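Long-range contacts in protein SMG-7 (Caenorhabditis elegans, PDB 3ZHE), which acts in nonsense-mediated mRNA decay as a heterodimer with SMG-5, and may also bind telomeric DNA and telomerase RNA: residues 126-130 with 156-160; 184-189 with 257-262; 188-194 with 361-367; 316-320 with 371-375. One frame throughout, in Å; residues are numbered along the deposited sequence.

Overall arrangement
The four contacts run through the middle of an all-helical chain. Contact 1 joins two consecutive helices and stands apart: its centre is about 15 Å from that of contact 3, with nearest atoms about 5 Å apart and not touching. Contacts 2 and 3 share T188 and R189 on helix 180-191, and their centres lie about 10 Å apart; V261 CG1 of contact 2 packs 3.6 Å from F365 CZ of contact 3. Contact 4 is centred about 13 Å from contact 3; its segment 371-375 belongs to the same loop as 361-367, and Y373 packs against F362 and G363. It also reaches contact 2, where I318 touches K257 and I260. The evidence is thus of continuous packing from 184-189 to 371-375.

Contact 1 (126-130 with 156-160); sequences RVFMA and SCRIN
A130 and N160 meet through their CB atoms, 3.5 Å apart, where an early part of helix 122-142 comes against the last turn of helix 146-159. These consecutive helices form a helical hairpin, consistent with the TPR repeat predicted for residues 130-163. The small alanine permits a close approach: A130 CA lies 4.4 Å from S156 CA, and A130 CB is directed at the other helix. I159 covers the same methyl, with I159 CB 3.9 Å from A130 CB, while its CG2 branch turns to the aliphatic part of R126 and sits 3.8 Å from R126 CG. R126 leaves its helix with CG anti to the backbone N (chi1 -175°), which lays CG and CD beside I159 O, and the bend at chi3 then turns the guanidinium edge to the same oxygen. The bond from R126 NH1 to I159 O is straight (171°) but weak, at 3.4 Å. Y98, from a loop, touches both R126 and I159. N160 touches A130 through CB alone, while its OD1 accepts a bond from A162 N just beyond the helix end. The firmer polar link between the two segments comes from S156, whose buried hydroxyl crosses to the opposing main chain: S156 OG donates to A130 O at 2.8 Å, approaching from above the carbonyl plane, 36° out of it.

Contact 2 (184-189 with 257-262); sequences VYFHTR and KEMIVP
In the packing of helix 180-191 on helix 257-270, within the Est1 DNA/RNA-binding family region of the TPR clan, Y185 touches K257, E258, V261 and P262 and covers more area than any other residue of the pair. The short segments cross at 42° with axes 8.8 Å apart, and Y185 CA is 5.1 Å from E258 CA. With CG anti to its main-chain nitrogen (chi1 166°), the Y185 ring enters the interface so that E258 CG covers one face and R189 CG of its own helix the other. V261 comes in at the ring edge, V261 CB lying 3.9 Å from Y185 CE1. The extended K257 chain runs obliquely past the phenol end, while its NZ forms a salt bridge with D360. The phenol oxygen takes a weak bond from R189 NH1, which also donates to the D360 carbonyl. One turn on, T188 CG2 packs 3.7 Å from V261 CG1. Its hydroxyl is turned back to its own helix: T188 OG1 donates to V184 O at 2.7 Å, so this carbonyl is gripped from opposite faces by T188 OG1 and T188 N. P262, where the helix is kinked, lays CB 3.8 Å from V184 CG1. Around the pair, helix 200-209 packs on V184 and T188 through L204, and helix 313-322 covers I260 and V261.

Contact 3 (188-194 with 361-367); sequences TRALHAT and AFGYFHC
H366 N donates to H192 O at 2.9 Å with a nearly straight N-H (168°), almost along the C=O axis, just where H192 leaves helix 180-191, while the incoming loop makes a type II turn from A361 to Y364. The H192 ring is held between two side chains: L191 CG over one face, and on the opposite face C367, with C367 CB 3.5 Å from the ring centroid as a CH-pi contact. C367 SG stands almost on the ring normal, 3.9 Å from the H192 centroid, and S265 OG binds H192 NE2, which should fix the ring's rotation. Bends at chi2 and chi3 (-60° and -58°) fold the R189 chain back, which places the guanidinium edge at A361 O with F365 CB over one face. R189 NH2 lies 2.7 Å from A361 O in a bent, weak bond. R189 CD also packs 3.5 Å from F365 CD1. An alanine at R189 is likely to leave the carbonyls of A361 and D360 without these donors and to open a gap beside F365. Farther out, T194 OG1 sits at the edge of the Y364 ring and makes a weak 3.4 Å bond to Y364 O. Helix 164-176 borders the contact through W167, which forms a cation-pi pair with R189 and touches A193; helix 257-270 packs V261 against F365.

Contact 4 (316-320 with 371-375); sequences LHILA and IQYPL
L316 opens the contact with its main chain, the methyl L375 CD2 lying 4.3 Å from L316 O. Next, H317 presents its ring in two ways. L375 comes from the opposite direction and, with CG anti to the main-chain nitrogen (chi1 -170°), sets CD2 over one face, 3.7 Å from the H317 centroid and 18° off the normal, a CH-pi contact. Y373 meets the same ring rim to rim, with H317 CE1 3.6 Å from Y373 CE1; the planes are nearly parallel (4°), but the rings lie side by side, centroids 6.0 Å apart, and neither covers the other. H317 NE2 bonds to I356 O, which ties the imidazole to another part of the chain. A leucine in place of H317 would probably leave I356 O without this donor and cost L375 its flat aromatic partner. One turn later, A320 CB points into the interface, 4.2 Å from L375 CD2, and I371 CD1 reaches the main chain at 3.4 Å from A320 O. L380 of helix 377-389 also touches A320. The H317 ring, L375 and A320 carry most of the join, in which the irregular segment between helices 337-348 and 377-389, with a cis peptide before P374, packs on helix 313-322 of this all-alpha fold.

Contact 1 (126-130 with 156-160)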
loop_
_atom_site.group_PDB
_atom_site.type_symbol
_atom_site.label_atom_id
_atom_site.label_comp_id
_atom_site.label_asym_id
_atom_site.label_seq_id
_atom_site.Cartn_x
_atom_site.Cartn_y
_atom_site.Cartn_z
ATOM N N ARG B 126 0.348 7.966 12.249
ATOM C CA ARG B 126 1.099 6.798 12.700
ATOM C C ARG B 126 0.216 5.854 13.514
ATOM O O ARG B 126 0.073 4.671 13.174
ATOM C CB ARG B 126 2.328 7.223 13.513
ATOM C CG ARG B 126 3.237 6.070 13.917
ATOM C CD ARG B 126 4.561 6.564 14.485
ATOM N NE ARG B 126 5.274 7.424 13.542
ATOM C CZ ARG B 126 6.070 6.979 12.576
ATOM N NH1 ARG B 126 6.261 5.676 12.414
ATOM N NH2 ARG B 126 6.676 7.836 11.765
ATOM N N VAL B 127 -0.385 6.386 14.576
ATOM C CA VAL B 127 -1.261 5.595 15.438
ATOM C C VAL B 127 -2.420 4.987 14.647
ATOM O O VAL B 127 -2.752 3.813 14.823
ATOM C CB VAL B 127 -1.825 6.436 16.602
ATOM C CG1 VAL B 127 -2.773 5.607 17.453
ATOM C CG2 VAL B 127 -0.693 6.990 17.455
ATOM N N PHE B 128 -3.017 5.785 13.766
ATOM C CA PHE B 128 -4.142 5.328 12.955
ATOM C C PHE B 128 -3.763 4.172 12.035
ATOM O O PHE B 128 -4.412 3.125 12.043
ATOM C CB PHE B 128 -4.725 6.476 12.129
ATOM C CG PHE B 128 -5.765 6.040 11.139
ATOM C CD1 PHE B 128 -7.050 5.743 11.555
ATOM C CD2 PHE B 128 -5.458 5.925 9.792
ATOM C CE1 PHE B 128 -8.007 5.338 10.649
ATOM C CE2 PHE B 128 -6.411 5.521 8.883
ATOM C CZ PHE B 128 -7.688 5.226 9.312
ATOM N N MET B 129 -2.718 4.372 11.237
ATOM C CA MET B 129 -2.256 3.343 10.313
ATOM C C MET B 129 -1.900 2.056 11.050
ATOM O O MET B 129 -2.305 0.960 10.642
ATOM C CB MET B 129 -1.065 3.844 9.494
ATOM C CG MET B 129 -1.371 3.989 8.013
ATOM S SD MET B 129 -1.742 2.395 7.257
ATOM C CE MET B 129 -3.108 2.832 6.192
ATOM N N ALA B 130 -1.161 2.196 12.148
ATOM C CA ALA B 130 -0.792 1.046 12.967
ATOM C C ALA B 130 -2.019 0.305 13.494
ATOM O O ALA B 130 -2.048 -0.926 13.512
ATOM C CB ALA B 130 0.096 1.479 14.114
ATOM N N SER B 156 2.156 -3.453 11.696
ATOM C CA SER B 156 1.547 -2.657 12.758
ATOM C C SER B 156 2.523 -2.398 13.902
ATOM O O SER B 156 2.642 -1.272 14.386
ATOM C CB SER B 156 0.292 -3.359 13.287
ATOM O OG SER B 156 -0.156 -2.787 14.504
ATOM N N CYS B 157 3.219 -3.449 14.323
ATOM C CA CYS B 157 4.213 -3.352 15.386
ATOM C C CYS B 157 5.345 -2.405 15.003
ATOM O O CYS B 157 5.824 -1.633 15.833
ATOM C CB CYS B 157 4.777 -4.736 15.718
ATOM S SG CYS B 157 6.006 -4.750 17.043
ATOM N N ARG B 158 5.767 -2.463 13.743
ATOM C CA ARG B 158 6.833 -1.587 13.263
ATOM C C ARG B 158 6.401 -0.126 13.270
ATOM O O ARG B 158 7.157 0.749 13.694
ATOM C CB ARG B 158 7.293 -1.988 11.858
ATOM C CG ARG B 158 8.469 -1.157 11.349
ATOM C CD ARG B 158 8.919 -1.570 9.954
ATOM N NE ARG B 158 7.998 -1.126 8.912
ATOM C CZ ARG B 158 7.343 -1.945 8.098
ATOM N NH1 ARG B 158 7.513 -3.256 8.199
ATOM N NH2 ARG B 158 6.523 -1.455 7.178
ATOM N N ILE B 159 5.183 0.134 12.799
ATOM C CA ILE B 159 4.683 1.504 12.713
ATOM C C ILE B 159 4.530 2.126 14.099
ATOM O O ILE B 159 4.977 3.249 14.340
ATOM C CB ILE B 159 3.340 1.589 11.957
ATOM C CG1 ILE B 159 3.419 0.836 10.628
ATOM C CG2 ILE B 159 2.950 3.040 11.726
ATOM C CD1 ILE B 159 4.645 1.161 9.805
ATOM N N ASN B 160 3.904 1.388 15.010
ATOM C CA ASN B 160 3.749 1.845 16.386
ATOM C C ASN B 160 3.929 0.711 17.390
ATOM O O ASN B 160 2.990 -0.034 17.666
ATOM C CB ASN B 160 2.387 2.512 16.583
ATOM C CG ASN B 160 2.173 2.997 18.003
ATOM O OD1 ASN B 160 3.125 3.313 18.715
ATOM N ND2 ASN B 160 0.914 3.055 18.424
#

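Contact 2 (184-189 with 257-262)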
loop_
_atom_site.group_PDB
_atom_site.type_symbol
_atom_site.label_atom_id
_atom_site.label_comp_id
_atom_site.label_asym_id
_atom_site.label_seq_id
_atom_site.Cartn_x
_atom_site.Cartn_y
_atom_site.Cartn_z
ATOM N N VAL B 184 5.927 -16.335 24.774
ATOM C CA VAL B 184 6.239 -15.768 26.080
ATOM C C VAL B 184 6.868 -14.387 25.935
ATOM O O VAL B 184 6.453 -13.432 26.600
ATOM C CB VAL B 184 7.181 -16.686 26.880
ATOM C CG1 VAL B 184 7.725 -15.962 28.100
ATOM C CG2 VAL B 184 6.453 -17.956 27.285
ATOM N N TYR B 185 7.857 -14.286 25.051
ATOM C CA TYR B 185 8.518 -13.009 24.787
ATOM C C TYR B 185 7.532 -11.916 24.362
ATOM O O TYR B 185 7.514 -10.820 24.934
ATOM C CB TYR B 185 9.608 -13.181 23.729
ATOM C CG TYR B 185 10.103 -11.876 23.156
ATOM C CD1 TYR B 185 10.804 -10.975 23.943
ATOM C CD2 TYR B 185 9.868 -11.543 21.829
ATOM C CE1 TYR B 185 11.255 -9.777 23.429
ATOM C CE2 TYR B 185 10.317 -10.349 21.303
ATOM C CZ TYR B 185 11.010 -9.469 22.108
ATOM O OH TYR B 185 11.461 -8.277 21.593
ATOM N N PHE B 186 6.715 -12.229 23.361
ATOM C CA PHE B 186 5.723 -11.291 22.846
ATOM C C PHE B 186 4.706 -10.868 23.905
ATOM O O PHE B 186 4.405 -9.682 24.037
ATOM C CB PHE B 186 5.003 -11.886 21.636
ATOM C CG PHE B 186 5.796 -11.822 20.361
ATOM C CD1 PHE B 186 6.455 -10.659 19.995
ATOM C CD2 PHE B 186 5.882 -12.925 19.526
ATOM C CE1 PHE B 186 7.185 -10.597 18.818
ATOM C CE2 PHE B 186 6.612 -12.870 18.350
ATOM C CZ PHE B 186 7.264 -11.705 17.996
ATOM N N HIS B 187 4.172 -11.836 24.647
ATOM C CA HIS B 187 3.216 -11.541 25.713
ATOM C C HIS B 187 3.848 -10.641 26.775
ATOM O O HIS B 187 3.188 -9.763 27.333
ATOM C CB HIS B 187 2.686 -12.831 26.355
ATOM C CG HIS B 187 1.619 -13.518 25.556
ATOM N ND1 HIS B 187 0.341 -13.020 25.435
ATOM C CD2 HIS B 187 1.639 -14.677 24.856
ATOM C CE1 HIS B 187 -0.379 -13.837 24.684
ATOM N NE2 HIS B 187 0.386 -14.849 24.320
ATOM N N THR B 188 5.130 -10.865 27.045
ATOM C CA THR B 188 5.868 -10.036 27.993
ATOM C C THR B 188 5.980 -8.596 27.486
ATOM O O THR B 188 5.715 -7.640 28.229
ATOM C CB THR B 188 7.275 -10.609 28.262
ATOM O OG1 THR B 188 7.161 -11.935 28.792
ATOM C CG2 THR B 188 8.028 -9.739 29.254
ATOM N N ARG B 189 6.366 -8.449 26.218
ATOM C CA ARG B 189 6.442 -7.134 25.582
ATOM C C ARG B 189 5.098 -6.416 25.648
ATOM O O ARG B 189 5.036 -5.208 25.885
ATOM C CB ARG B 189 6.888 -7.261 24.123
ATOM C CG ARG B 189 8.352 -7.624 23.942
ATOM C CD ARG B 189 9.266 -6.580 24.568
ATOM N NE ARG B 189 9.048 -5.241 24.026
ATOM C CZ ARG B 189 9.755 -4.710 23.033
ATOM N NH1 ARG B 189 10.730 -5.406 22.464
ATOM N NH2 ARG B 189 9.487 -3.483 22.606
ATOM N N LYS B 257 17.230 -12.353 23.359
ATOM C CA LYS B 257 16.349 -11.402 24.030
ATOM C C LYS B 257 15.065 -12.080 24.498
ATOM O O LYS B 257 14.416 -11.622 25.440
ATOM C CB LYS B 257 15.999 -10.249 23.085
ATOM C CG LYS B 257 15.221 -10.688 21.847
ATOM C CD LYS B 257 14.798 -9.521 20.969
ATOM C CE LYS B 257 14.035 -10.020 19.748
ATOM N NZ LYS B 257 13.605 -8.923 18.838
ATOM N N GLU B 258 14.709 -13.178 23.838
ATOM C CA GLU B 258 13.460 -13.885 24.110
ATOM C C GLU B 258 13.526 -14.688 25.409
ATOM O O GLU B 258 12.567 -15.360 25.790
ATOM C CB GLU B 258 13.102 -14.788 22.928
ATOM C CG GLU B 258 13.037 -14.041 21.602
ATOM C CD GLU B 258 12.765 -14.948 20.418
ATOM O OE1 GLU B 258 12.719 -16.184 20.600
ATOM O OE2 GLU B 258 12.597 -14.420 19.298
ATOM N N MET B 259 14.670 -14.607 26.078
ATOM C CA MET B 259 14.853 -15.198 27.395
ATOM C C MET B 259 15.144 -14.099 28.412
ATOM O O MET B 259 14.678 -14.152 29.551
ATOM C CB MET B 259 16.000 -16.212 27.382
ATOM C CG MET B 259 15.698 -17.509 26.647
ATOM S SD MET B 259 17.040 -18.705 26.809
ATOM C CE MET B 259 16.398 -20.081 25.857
ATOM N N ILE B 260 15.913 -13.100 27.987
ATOM C CA ILE B 260 16.290 -11.987 28.854
ATOM C C ILE B 260 15.098 -11.105 29.215
ATOM O O ILE B 260 14.877 -10.804 30.389
ATOM C CB ILE B 260 17.398 -11.125 28.215
ATOM C CG1 ILE B 260 18.691 -11.935 28.084
ATOM C CG2 ILE B 260 17.636 -9.863 29.034
ATOM C CD1 ILE B 260 19.165 -12.541 29.390
ATOM N N VAL B 261 14.334 -10.696 28.205
ATOM C CA VAL B 261 13.153 -9.855 28.422
ATOM C C VAL B 261 12.094 -10.472 29.353
ATOM O O VAL B 261 11.638 -9.804 30.283
ATOM C CB VAL B 261 12.519 -9.375 27.084
ATOM C CG1 VAL B 261 11.082 -8.925 27.295
ATOM C CG2 VAL B 261 13.351 -8.261 26.473
ATOM N N PRO B 262 11.704 -11.742 29.120
ATOM C CA PRO B 262 10.745 -12.345 30.053
ATOM C C PRO B 262 11.317 -12.490 31.461
ATOM O O PRO B 262 10.564 -12.464 32.435
ATOM C CB PRO B 262 10.495 -13.732 29.451
ATOM C CG PRO B 262 10.842 -13.593 28.015
ATOM C CD PRO B 262 11.991 -12.642 27.987
#

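Contact 3 (188-194 with 361-367)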
loop_
_atom_site.group_PDB
_atom_site.type_symbol
_atom_site.label_atom_id
_atom_site.label_comp_id
_atom_site.label_asym_id
_atom_site.label_seq_id
_atom_site.Cartn_x
_atom_site.Cartn_y
_atom_site.Cartn_z
ATOM N N THR B 188 5.130 -10.865 27.045
ATOM C CA THR B 188 5.868 -10.036 27.993
ATOM C C THR B 188 5.980 -8.596 27.486
ATOM O O THR B 188 5.715 -7.640 28.229
ATOM C CB THR B 188 7.275 -10.609 28.262
ATOM O OG1 THR B 188 7.161 -11.935 28.792
ATOM C CG2 THR B 188 8.028 -9.739 29.254
ATOM N N ARG B 189 6.366 -8.449 26.218
ATOM C CA ARG B 189 6.442 -7.134 25.582
ATOM C C ARG B 189 5.098 -6.416 25.648
ATOM O O ARG B 189 5.036 -5.208 25.885
ATOM C CB ARG B 189 6.888 -7.261 24.123
ATOM C CG ARG B 189 8.352 -7.624 23.942
ATOM C CD ARG B 189 9.266 -6.580 24.568
ATOM N NE ARG B 189 9.048 -5.241 24.026
ATOM C CZ ARG B 189 9.755 -4.710 23.033
ATOM N NH1 ARG B 189 10.730 -5.406 22.464
ATOM N NH2 ARG B 189 9.487 -3.483 22.606
ATOM N N ALA B 190 4.026 -7.173 25.436
ATOM C CA ALA B 190 2.673 -6.648 25.549
ATOM C C ALA B 190 2.394 -6.181 26.970
ATOM O O ALA B 190 1.736 -5.163 27.182
ATOM C CB ALA B 190 1.664 -7.705 25.138
ATOM N N LEU B 191 2.899 -6.933 27.941
ATOM C CA LEU B 191 2.670 -6.612 29.343
ATOM C C LEU B 191 3.365 -5.317 29.740
ATOM O O LEU B 191 2.817 -4.520 30.501
ATOM C CB LEU B 191 3.133 -7.760 30.244
ATOM C CG LEU B 191 2.995 -7.550 31.754
ATOM C CD1 LEU B 191 1.550 -7.257 32.134
ATOM C CD2 LEU B 191 3.522 -8.757 32.518
ATOM N N HIS B 192 4.568 -5.103 29.215
ATOM C CA HIS B 192 5.362 -3.950 29.626
ATOM C C HIS B 192 5.558 -2.894 28.541
ATOM O O HIS B 192 6.508 -2.112 28.595
ATOM C CB HIS B 192 6.720 -4.410 30.149
ATOM C CG HIS B 192 6.640 -5.184 31.426
ATOM N ND1 HIS B 192 6.447 -4.580 32.648
ATOM C CD2 HIS B 192 6.739 -6.512 31.673
ATOM C CE1 HIS B 192 6.426 -5.501 33.594
ATOM N NE2 HIS B 192 6.600 -6.682 33.029
ATOM N N ALA B 193 4.658 -2.864 27.563
ATOM C CA ALA B 193 4.740 -1.871 26.498
ATOM C C ALA B 193 4.394 -0.482 27.023
ATOM O O ALA B 193 4.114 -0.313 28.208
ATOM C CB ALA B 193 3.826 -2.246 25.353
ATOM N N THR B 194 4.415 0.510 26.139
ATOM C CA THR B 194 4.136 1.884 26.539
ATOM C C THR B 194 2.646 2.073 26.820
ATOM O O THR B 194 2.259 2.926 27.619
ATOM C CB THR B 194 4.618 2.898 25.481
ATOM O OG1 THR B 194 5.951 2.565 25.072
ATOM C CG2 THR B 194 4.608 4.310 26.050
ATOM N N ALA B 361 12.812 -2.549 19.231
ATOM C CA ALA B 361 11.974 -1.488 19.782
ATOM C C ALA B 361 11.908 -1.421 21.308
ATOM O O ALA B 361 10.829 -1.270 21.877
ATOM C CB ALA B 361 10.568 -1.553 19.187
ATOM N N PHE B 362 13.057 -1.527 21.969
ATOM C CA PHE B 362 13.124 -1.199 23.385
ATOM C C PHE B 362 13.061 0.321 23.478
ATOM O O PHE B 362 13.392 1.016 22.518
ATOM C CB PHE B 362 14.409 -1.731 24.021
ATOM C CG PHE B 362 14.739 -3.146 23.639
ATOM C CD1 PHE B 362 13.878 -4.186 23.948
ATOM C CD2 PHE B 362 15.922 -3.435 22.981
ATOM C CE1 PHE B 362 14.187 -5.485 23.597
ATOM C CE2 PHE B 362 16.236 -4.732 22.631
ATOM C CZ PHE B 362 15.368 -5.759 22.940
ATOM N N GLY B 363 12.638 0.838 24.626
ATOM C CA GLY B 363 12.339 2.254 24.750
ATOM C C GLY B 363 10.837 2.415 24.657
ATOM O O GLY B 363 10.257 3.358 25.190
ATOM N N TYR B 364 10.212 1.477 23.953
ATOM C CA TYR B 364 8.771 1.295 23.997
ATOM C C TYR B 364 8.521 0.115 24.928
ATOM O O TYR B 364 7.437 -0.469 24.962
ATOM C CB TYR B 364 8.222 1.023 22.598
ATOM C CG TYR B 364 8.455 2.160 21.629
ATOM C CD1 TYR B 364 7.707 3.326 21.711
ATOM C CD2 TYR B 364 9.420 2.070 20.633
ATOM C CE1 TYR B 364 7.912 4.371 20.831
ATOM C CE2 TYR B 364 9.632 3.112 19.746
ATOM C CZ TYR B 364 8.875 4.259 19.850
ATOM O OH TYR B 364 9.083 5.297 18.971
ATOM N N PHE B 365 9.568 -0.223 25.674
ATOM C CA PHE B 365 9.538 -1.265 26.687
ATOM C C PHE B 365 9.868 -0.590 28.012
ATOM O O PHE B 365 10.920 0.033 28.151
ATOM C CB PHE B 365 10.579 -2.335 26.351
ATOM C CG PHE B 365 10.532 -3.539 27.246
ATOM C CD1 PHE B 365 9.411 -4.348 27.278
ATOM C CD2 PHE B 365 11.617 -3.876 28.037
ATOM C CE1 PHE B 365 9.365 -5.462 28.089
ATOM C CE2 PHE B 365 11.579 -4.991 28.853
ATOM C CZ PHE B 365 10.449 -5.784 28.878
ATOM N N HIS B 366 8.965 -0.694 28.982
ATOM C CA HIS B 366 9.102 0.075 30.214
ATOM C C HIS B 366 9.250 -0.779 31.471
ATOM O O HIS B 366 9.094 -0.281 32.585
ATOM C CB HIS B 366 7.937 1.058 30.361
ATOM C CG HIS B 366 7.996 2.205 29.401
ATOM N ND1 HIS B 366 8.373 3.474 29.782
ATOM C CD2 HIS B 366 7.739 2.271 28.073
ATOM C CE1 HIS B 366 8.339 4.275 28.732
ATOM N NE2 HIS B 366 7.958 3.569 27.682
ATOM N N CYS B 367 9.555 -2.058 31.290
ATOM C CA CYS B 367 9.864 -2.922 32.420
ATOM C C CYS B 367 11.274 -2.655 32.912
ATOM O O CYS B 367 12.237 -3.006 32.233
ATOM C CB CYS B 367 9.757 -4.394 32.027
ATOM S SG CYS B 367 10.408 -5.539 33.268
#

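Contact 4 (316-320 with 371-375)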
loop_
_atom_site.group_PDB
_atom_site.type_symbol
_atom_site.label_atom_id
_atom_site.label_comp_id
_atom_site.label_asym_id
_atom_site.label_seq_id
_atom_site.Cartn_x
_atom_site.Cartn_y
_atom_site.Cartn_z
ATOM N N LEU B 316 24.799 -5.910 21.686
ATOM C CA LEU B 316 25.039 -4.794 22.591
ATOM C C LEU B 316 23.766 -4.432 23.349
ATOM O O LEU B 316 23.824 -3.959 24.483
ATOM C CB LEU B 316 25.570 -3.571 21.837
ATOM C CG LEU B 316 26.999 -3.645 21.292
ATOM C CD1 LEU B 316 27.463 -2.272 20.828
ATOM C CD2 LEU B 316 27.961 -4.229 22.320
ATOM N N HIS B 317 22.618 -4.656 22.717
ATOM C CA HIS B 317 21.337 -4.343 23.341
ATOM C C HIS B 317 20.956 -5.341 24.430
ATOM O O HIS B 317 20.329 -4.973 25.423
ATOM C CB HIS B 317 20.228 -4.237 22.294
ATOM C CG HIS B 317 19.997 -2.841 21.807
ATOM N ND1 HIS B 317 19.419 -1.869 22.594
ATOM C CD2 HIS B 317 20.271 -2.252 20.620
ATOM C CE1 HIS B 317 19.344 -0.741 21.910
ATOM N NE2 HIS B 317 19.855 -0.945 20.710
ATOM N N ILE B 318 21.331 -6.602 24.241
ATOM C CA ILE B 318 21.113 -7.614 25.268
ATOM C C ILE B 318 21.952 -7.278 26.498
ATOM O O ILE B 318 21.517 -7.456 27.638
ATOM C CB ILE B 318 21.447 -9.032 24.755
ATOM C CG1 ILE B 318 20.480 -9.431 23.639
ATOM C CG2 ILE B 318 21.387 -10.045 25.889
ATOM C CD1 ILE B 318 20.614 -10.870 23.196
ATOM N N LEU B 319 23.154 -6.767 26.249
ATOM C CA LEU B 319 24.051 -6.335 27.314
ATOM C C LEU B 319 23.447 -5.194 28.123
ATOM O O LEU B 319 23.475 -5.212 29.354
ATOM C CB LEU B 319 25.394 -5.897 26.730
ATOM C CG LEU B 319 26.412 -5.358 27.735
ATOM C CD1 LEU B 319 26.934 -6.478 28.621
ATOM C CD2 LEU B 319 27.553 -4.647 27.022
ATOM N N ALA B 320 22.909 -4.199 27.423
ATOM C CA ALA B 320 22.286 -3.053 28.072
ATOM C C ALA B 320 21.055 -3.481 28.863
ATOM O O ALA B 320 20.728 -2.885 29.889
ATOM C CB ALA B 320 21.922 -1.992 27.044
ATOM N N ILE B 371 16.993 3.599 31.263
ATOM C CA ILE B 371 18.035 3.808 30.267
ATOM C C ILE B 371 17.478 4.639 29.123
ATOM O O ILE B 371 16.614 4.182 28.377
ATOM C CB ILE B 371 18.562 2.477 29.702
ATOM C CG1 ILE B 371 19.249 1.665 30.799
ATOM C CG2 ILE B 371 19.526 2.728 28.548
ATOM C CD1 ILE B 371 19.967 0.431 30.285
ATOM N N GLN B 372 17.974 5.864 28.993
ATOM C CA GLN B 372 17.467 6.786 27.984
ATOM C C GLN B 372 17.768 6.330 26.557
ATOM O O GLN B 372 18.925 6.150 26.177
ATOM C CB GLN B 372 18.001 8.199 28.232
ATOM C CG GLN B 372 17.394 8.882 29.445
ATOM C CD GLN B 372 15.908 9.137 29.287
ATOM O OE1 GLN B 372 15.378 9.142 28.174
ATOM N NE2 GLN B 372 15.225 9.347 30.405
ATOM N N TYR B 373 16.707 6.142 25.777
ATOM C CA TYR B 373 16.819 5.687 24.396
ATOM C C TYR B 373 16.768 6.856 23.412
ATOM O O TYR B 373 16.221 7.911 23.733
ATOM C CB TYR B 373 15.719 4.666 24.088
ATOM C CG TYR B 373 16.091 3.254 24.472
ATOM C CD1 TYR B 373 16.741 2.420 23.572
ATOM C CD2 TYR B 373 15.801 2.757 25.735
ATOM C CE1 TYR B 373 17.089 1.130 23.917
ATOM C CE2 TYR B 373 16.146 1.465 26.090
ATOM C CZ TYR B 373 16.789 0.658 25.176
ATOM O OH TYR B 373 17.135 -0.629 25.523
ATOM N N PRO B 374 17.346 6.682 22.207
ATOM C CA PRO B 374 18.021 5.487 21.682
ATOM C C PRO B 374 19.374 5.231 22.342
ATOM O O PRO B 374 19.938 6.127 22.970
ATOM C CB PRO B 374 18.209 5.819 20.201
ATOM C CG PRO B 374 18.298 7.296 20.168
ATOM C CD PRO B 374 17.343 7.778 21.222
ATOM N N LEU B 375 19.877 4.010 22.200
ATOM C CA LEU B 375 21.114 3.609 22.856
ATOM C C LEU B 375 22.307 4.369 22.296
ATOM O O LEU B 375 22.700 4.177 21.145
ATOM C CB LEU B 375 21.328 2.102 22.716
ATOM C CG LEU B 375 22.457 1.495 23.548
ATOM C CD1 LEU B 375 22.305 1.866 25.015
ATOM C CD2 LEU B 375 22.480 -0.015 23.380
#